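Local structure of protocatechuate decarboxylase (Klebsiella pneumoniae, 5O3M) at residues T153-P158 with P167-G172; D30-L35 with N40-T45. The protein catalyses the reversible, probably prenylated-flavin-dependent decarboxylation of 3,4-dihydroxybenzoic acid to catechol, as a member of the UbiD family. All coordinates share one frame; numbering follows the deposited sequence.

Contact 1 of 2, residues T153-P158 with P167-G172; sequences TLLPAP and PFFCLG. With 9JE (pentane-1,5-diol), chain G.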
loop_
_atom_site.group_PDB
_atom_site.type_symbol
_atom_site.label_atom_id
_atom_site.label_comp_id
_atom_site.label_asym_id
_atom_site.label_seq_id
_atom_site.Cartn_x
_atom_site.Cartn_y
_atom_site.Cartn_z
ATOM N N THR A 153 -50.011 -2.077 -32.477
ATOM C CA THR A 153 -50.814 -0.909 -32.805
ATOM C C THR A 153 -51.819 -0.547 -31.718
ATOM O O THR A 153 -52.308 0.587 -31.703
ATOM C CB THR A 153 -51.570 -1.131 -34.119
ATOM O OG1 THR A 153 -52.494 -2.208 -33.942
ATOM C CG2 THR A 153 -50.607 -1.488 -35.238
ATOM N N LEU A 154 -52.146 -1.484 -30.825
ATOM C CA LEU A 154 -53.095 -1.194 -29.753
ATOM C C LEU A 154 -52.478 -0.283 -28.696
ATOM O O LEU A 154 -53.147 0.624 -28.185
ATOM C CB LEU A 154 -53.575 -2.499 -29.115
ATOM C CG LEU A 154 -54.657 -2.360 -28.045
ATOM C CD1 LEU A 154 -55.950 -1.877 -28.691
ATOM C CD2 LEU A 154 -54.867 -3.675 -27.327
ATOM N N LEU A 155 -51.203 -0.506 -28.371
ATOM C CA LEU A 155 -50.508 0.116 -27.255
ATOM C C LEU A 155 -49.269 0.857 -27.738
ATOM O O LEU A 155 -48.461 0.278 -28.480
ATOM C CB LEU A 155 -50.076 -0.941 -26.223
ATOM C CG LEU A 155 -51.174 -1.645 -25.455
ATOM C CD1 LEU A 155 -50.581 -2.303 -24.218
ATOM C CD2 LEU A 155 -52.223 -0.610 -25.082
ATOM N N PRO A 156 -49.058 2.120 -27.323
ATOM C CA PRO A 156 -47.783 2.794 -27.607
ATOM C C PRO A 156 -46.726 2.394 -26.586
ATOM O O PRO A 156 -46.746 2.845 -25.438
ATOM C CB PRO A 156 -48.152 4.283 -27.504
ATOM C CG PRO A 156 -49.248 4.313 -26.481
ATOM C CD PRO A 156 -49.999 3.001 -26.601
ATOM N N ALA A 157 -45.811 1.518 -26.998
ATOM C CA ALA A 157 -44.674 1.149 -26.168
ATOM C C ALA A 157 -43.505 2.069 -26.502
ATOM O O ALA A 157 -42.938 1.950 -27.593
ATOM C CB ALA A 157 -44.293 -0.304 -26.399
ATOM N N PRO A 158 -43.119 2.993 -25.622
ATOM C CA PRO A 158 -42.028 3.920 -25.958
ATOM C C PRO A 158 -40.679 3.220 -26.016
ATOM O O PRO A 158 -40.434 2.245 -25.302
ATOM C CB PRO A 158 -42.059 4.940 -24.813
ATOM C CG PRO A 158 -43.392 4.809 -24.201
ATOM C CD PRO A 158 -43.808 3.381 -24.385
ATOM N N PRO A 167 -39.430 -1.553 -28.899
ATOM C CA PRO A 167 -40.337 -0.868 -27.964
ATOM C C PRO A 167 -40.432 -1.605 -26.630
ATOM O O PRO A 167 -40.453 -2.837 -26.588
ATOM C CB PRO A 167 -41.689 -0.873 -28.701
ATOM C CG PRO A 167 -41.386 -1.276 -30.126
ATOM C CD PRO A 167 -40.117 -2.066 -30.099
ATOM N N PHE A 168 -40.518 -0.842 -25.529
ATOM C CA PHE A 168 -40.579 -1.413 -24.182
ATOM C C PHE A 168 -41.790 -0.931 -23.387
ATOM O O PHE A 168 -42.226 0.218 -23.521
ATOM C CB PHE A 168 -39.315 -1.065 -23.362
ATOM C CG PHE A 168 -38.151 -1.982 -23.612
ATOM C CD1 PHE A 168 -37.327 -1.797 -24.719
ATOM C CD2 PHE A 168 -37.866 -3.016 -22.729
ATOM C CE1 PHE A 168 -36.253 -2.641 -24.951
ATOM C CE2 PHE A 168 -36.780 -3.864 -22.950
ATOM C CZ PHE A 168 -35.981 -3.674 -24.067
ATOM N N PHE A 169 -42.322 -1.822 -22.549
ATOM C CA PHE A 169 -43.041 -1.443 -21.339
ATOM C C PHE A 169 -42.087 -1.635 -20.166
ATOM O O PHE A 169 -41.547 -2.735 -19.977
ATOM C CB PHE A 169 -44.303 -2.286 -21.132
ATOM C CG PHE A 169 -45.231 -2.317 -22.337
ATOM C CD1 PHE A 169 -46.004 -1.214 -22.671
ATOM C CD2 PHE A 169 -45.335 -3.458 -23.117
ATOM C CE1 PHE A 169 -46.856 -1.245 -23.772
ATOM C CE2 PHE A 169 -46.172 -3.495 -24.211
ATOM C CZ PHE A 169 -46.947 -2.385 -24.532
ATOM N N CYS A 170 -41.870 -0.571 -19.391
ATOM C CA CYS A 170 -40.854 -0.580 -18.341
ATOM C C CYS A 170 -41.416 -0.653 -16.932
ATOM O O CYS A 170 -40.638 -0.742 -15.980
ATOM C CB CYS A 170 -39.950 0.656 -18.454
ATOM S SG CYS A 170 -38.899 0.671 -19.938
ATOM N N LEU A 171 -42.732 -0.627 -16.757
ATOM C CA LEU A 171 -43.301 -0.669 -15.413
ATOM C C LEU A 171 -44.362 -1.757 -15.318
ATOM O O LEU A 171 -45.467 -1.544 -14.818
ATOM C CB LEU A 171 -43.854 0.698 -15.021
ATOM C CG LEU A 171 -42.822 1.702 -14.501
ATOM C CD1 LEU A 171 -43.485 3.000 -14.157
ATOM C CD2 LEU A 171 -42.068 1.143 -13.272
ATOM N N GLY A 172 -44.024 -2.955 -15.799
ATOM C CA GLY A 172 -44.942 -4.075 -15.788
ATOM C C GLY A 172 -44.902 -4.887 -14.508
ATOM O O GLY A 172 -43.877 -5.500 -14.179
HETATM C C02 9JE G . -36.722 -2.491 -9.893
HETATM C C03 9JE G . -37.526 -1.303 -10.386
HETATM C C04 9JE G . -37.000 -0.705 -11.689
HETATM C C05 9JE G . -37.882 -1.015 -12.904
HETATM C C06 9JE G . -37.255 -0.584 -14.238
HETATM O O01 9JE G . -36.191 -2.172 -8.637
HETATM O O07 9JE G . -37.980 -1.111 -15.330
#

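Contact 2 of 2, residues D30-L35 with N40-T45; sequences DAIALL and NQYLET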
loop_
_atom_site.group_PDB
_atom_site.type_symbol
_atom_site.label_atom_id
_atom_site.label_comp_id
_atom_site.label_asym_id
_atom_site.label_seq_id
_atom_site.Cartn_x
_atom_site.Cartn_y
_atom_site.Cartn_z
ATOM N N ASP A 30 -56.306 8.717 -8.798
ATOM C CA ASP A 30 -56.272 9.404 -7.505
ATOM C C ASP A 30 -54.909 10.031 -7.257
ATOM O O ASP A 30 -54.814 11.150 -6.740
ATOM C CB ASP A 30 -56.612 8.453 -6.357
ATOM C CG ASP A 30 -58.028 7.956 -6.409
ATOM O OD1 ASP A 30 -58.821 8.490 -7.208
ATOM O OD2 ASP A 30 -58.344 7.013 -5.658
ATOM N N ALA A 31 -53.835 9.325 -7.621
ATOM C CA ALA A 31 -52.496 9.848 -7.357
ATOM C C ALA A 31 -52.219 11.082 -8.197
ATOM O O ALA A 31 -51.634 12.056 -7.706
ATOM C CB ALA A 31 -51.441 8.773 -7.614
ATOM N N ILE A 32 -52.625 11.053 -9.470
ATOM C CA ILE A 32 -52.502 12.229 -10.328
ATOM C C ILE A 32 -53.308 13.389 -9.755
ATOM O O ILE A 32 -52.874 14.547 -9.798
ATOM C CB ILE A 32 -52.949 11.888 -11.764
ATOM C CG1 ILE A 32 -52.046 10.812 -12.369
ATOM C CG2 ILE A 32 -52.996 13.152 -12.625
ATOM C CD1 ILE A 32 -52.499 10.340 -13.734
ATOM N N ALA A 33 -54.500 13.097 -9.225
ATOM C CA ALA A 33 -55.317 14.145 -8.619
ATOM C C ALA A 33 -54.598 14.781 -7.432
ATOM O O ALA A 33 -54.628 16.005 -7.262
ATOM C CB ALA A 33 -56.675 13.578 -8.193
ATOM N N LEU A 34 -53.937 13.970 -6.600
ATOM C CA LEU A 34 -53.183 14.544 -5.489
ATOM C C LEU A 34 -52.080 15.459 -6.000
ATOM O O LEU A 34 -51.859 16.544 -5.457
ATOM C CB LEU A 34 -52.595 13.443 -4.606
ATOM C CG LEU A 34 -51.915 13.996 -3.345
ATOM C CD1 LEU A 34 -52.341 13.221 -2.119
ATOM C CD2 LEU A 34 -50.391 13.988 -3.480
ATOM N N LEU A 35 -51.397 15.044 -7.061
ATOM C CA LEU A 35 -50.287 15.831 -7.585
ATOM C C LEU A 35 -50.751 17.157 -8.159
ATOM O O LEU A 35 -50.020 18.148 -8.095
ATOM C CB LEU A 35 -49.543 15.040 -8.658
ATOM C CG LEU A 35 -48.793 13.770 -8.248
ATOM C CD1 LEU A 35 -48.111 13.202 -9.470
ATOM C CD2 LEU A 35 -47.788 14.062 -7.153
ATOM N N ASN A 40 -45.935 22.167 -9.907
ATOM C CA ASN A 40 -44.800 21.567 -10.606
ATOM C C ASN A 40 -44.622 20.081 -10.273
ATOM O O ASN A 40 -43.513 19.552 -10.339
ATOM C CB ASN A 40 -43.516 22.354 -10.337
ATOM C CG ASN A 40 -43.674 23.856 -10.608
ATOM O OD1 ASN A 40 -43.354 24.683 -9.752
ATOM N ND2 ASN A 40 -44.178 24.209 -11.795
ATOM N N GLN A 41 -45.713 19.390 -9.946
ATOM C CA GLN A 41 -45.690 17.951 -9.721
ATOM C C GLN A 41 -46.295 17.149 -10.865
ATOM O O GLN A 41 -45.879 16.014 -11.103
ATOM C CB GLN A 41 -46.426 17.609 -8.419
ATOM C CG GLN A 41 -45.643 18.003 -7.190
ATOM C CD GLN A 41 -44.306 17.259 -7.101
ATOM O OE1 GLN A 41 -44.171 16.128 -7.571
ATOM N NE2 GLN A 41 -43.316 17.906 -6.511
ATOM N N TYR A 42 -47.257 17.717 -11.580
ATOM C CA TYR A 42 -47.916 17.052 -12.687
ATOM C C TYR A 42 -47.940 18.021 -13.856
ATOM O O TYR A 42 -48.264 19.200 -13.678
ATOM C CB TYR A 42 -49.344 16.611 -12.288
ATOM C CG TYR A 42 -50.088 15.858 -13.370
ATOM C CD1 TYR A 42 -49.774 14.529 -13.679
ATOM C CD2 TYR A 42 -51.091 16.484 -14.101
ATOM C CE1 TYR A 42 -50.460 13.850 -14.682
ATOM C CE2 TYR A 42 -51.786 15.821 -15.096
ATOM C CZ TYR A 42 -51.473 14.510 -15.388
ATOM O OH TYR A 42 -52.182 13.880 -16.399
ATOM N N LEU A 43 -47.577 17.535 -15.046
ATOM C CA LEU A 43 -47.603 18.367 -16.244
ATOM C C LEU A 43 -48.161 17.573 -17.419
ATOM O O LEU A 43 -47.809 16.405 -17.601
ATOM C CB LEU A 43 -46.203 18.901 -16.579
ATOM C CG LEU A 43 -46.067 19.749 -17.848
ATOM C CD1 LEU A 43 -46.755 21.085 -17.672
ATOM C CD2 LEU A 43 -44.589 19.934 -18.197
ATOM N N GLU A 44 -49.047 18.208 -18.201
ATOM C CA GLU A 44 -49.610 17.619 -19.414
ATOM C C GLU A 44 -49.164 18.380 -20.659
ATOM O O GLU A 44 -48.866 19.580 -20.604
ATOM C CB GLU A 44 -51.143 17.596 -19.381
ATOM C CG GLU A 44 -51.747 16.686 -18.325
ATOM C CD GLU A 44 -53.173 16.308 -18.659
ATOM O OE1 GLU A 44 -53.663 16.809 -19.690
ATOM O OE2 GLU A 44 -53.786 15.498 -17.922
ATOM N N THR A 45 -49.129 17.670 -21.793
ATOM C CA THR A 45 -48.905 18.309 -23.081
ATOM C C THR A 45 -49.802 17.681 -24.135
ATOM O O THR A 45 -49.969 16.458 -24.171
ATOM C CB THR A 45 -47.449 18.222 -23.538
ATOM O OG1 THR A 45 -47.341 18.797 -24.843
ATOM C CG2 THR A 45 -46.940 16.765 -23.554
HETATM O O HOH W 1 -48.725 19.976 -10.471
#

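Contact 1 of 2, residues T153-P158 with P167-G172
In the antiparallel sheet of the UbiD middle domain, the chain leaving helix 151-154 lies against the start of strand 168-177, where L155 and A157 pack on F169 and A157 also meets P167. The CB of A157 sits over one face of the F169 ring, 4.0 Å from its centroid and shifted toward the rim, as a CH-pi contact. A small methyl suits this place because the same CB lies 3.5 Å from CB of P167. L155 CD1 comes 3.6 Å from CZ of F169, and the two side chains cross at about a right angle. With CG of F169 beside the backbone N and anti to the carbonyl carbon (chi1 -53°), the ring is carried to the L155 and A157 side.

One backbone hydrogen bond ties the two segments: F168 N donates to P158 O over 3.1 Å. The bond is nearly straight at the hydrogen (164°), yet the donor lies above the carbonyl plane. P158, lacking an N-H, offers its carbonyl alone. V194 of the paired strand 185-196 touches both A157 and F169.

Further along the strand, C170 O accepts a hydrogen bond of 2.8 Å from O07 of pentane-1,5-diol. The arrangement is a post-helix loop packed against the first residues of a sheet strand in the Rift-related domain, with C170 of that strand lining the pentane-1,5-diol site.

Contact 2 of 2, residues D30-L35 with N40-T45
I32 sets its CG2 methyl over one face of the Y42 ring, the two side chains crossing obliquely, and this is a principal side-chain contact between helix 28-36 and strand 42-45. The methyl lies 3.5 Å from the ring centroid and 18° off the ring normal, a close CH-pi contact shifted toward the CE1 side of the rim. Beta-branching suits I32 here: CG1 stands beside the backbone N and leaves CG2 to meet the ring. Y42 lays its ring beneath this methyl because its CG is anti to the backbone N (chi1 -178°).

The hydroxyl end of the ring is held from its own strand. Y42 OH donates to OE2 of E44 over 2.7 Å, with the carboxylate oxygen in the plane of the ring at its edge and approached on its anti side. This bond should limit swinging of the ring, and E44 OE1 is bonded to N81.

One turn on, L35 packs against the root of the strand: its CB is 4.0 Å from CB of Y42, and its CD2 equally far from CB of Q41, whose side chain it crosses at about a right angle. Q41 bends at chi2, its OE1 is hydrogen-bonded to R101, and its CB faces L35. No direct hydrogen bond joins the segments; a water accepts from Y42 N at 2.9 Å and lies 3.3 Å from L35 O, to which it can donate.

M79 of the adjoining strand 77-80 touches both I32 and Y42, L105 of helix 99-106 meets L35, and L104 meets Q41. The short helix thus packs against strands 42-45 and 77-80, the former outermost in the four-stranded sheet within this chain, while T45 OG1 is hydrogen-bonded to F506 O of a second subunit and L43 packs on its A507.

In the fold
From the N terminus, contact 2 comes first: helix 28-36 turns back within a few residues onto strand 42-45, closing a very short helix-to-strand connection in the N-terminal region. The chain then runs through strands 77-80 and 91-93 and helices 99-106 and 113-122 before contact 1, where the eight residues after P158 loop out and return to begin strand 168-177. The two follow in series and neither encloses the other; the centres of contact 1 and contact 2 are about 21 Å apart and their nearest atoms about 12 Å. Strand 337-339 links their surroundings: it completes the four-stranded sheet that begins with 42-45, and its L337 packs on P158 and F169.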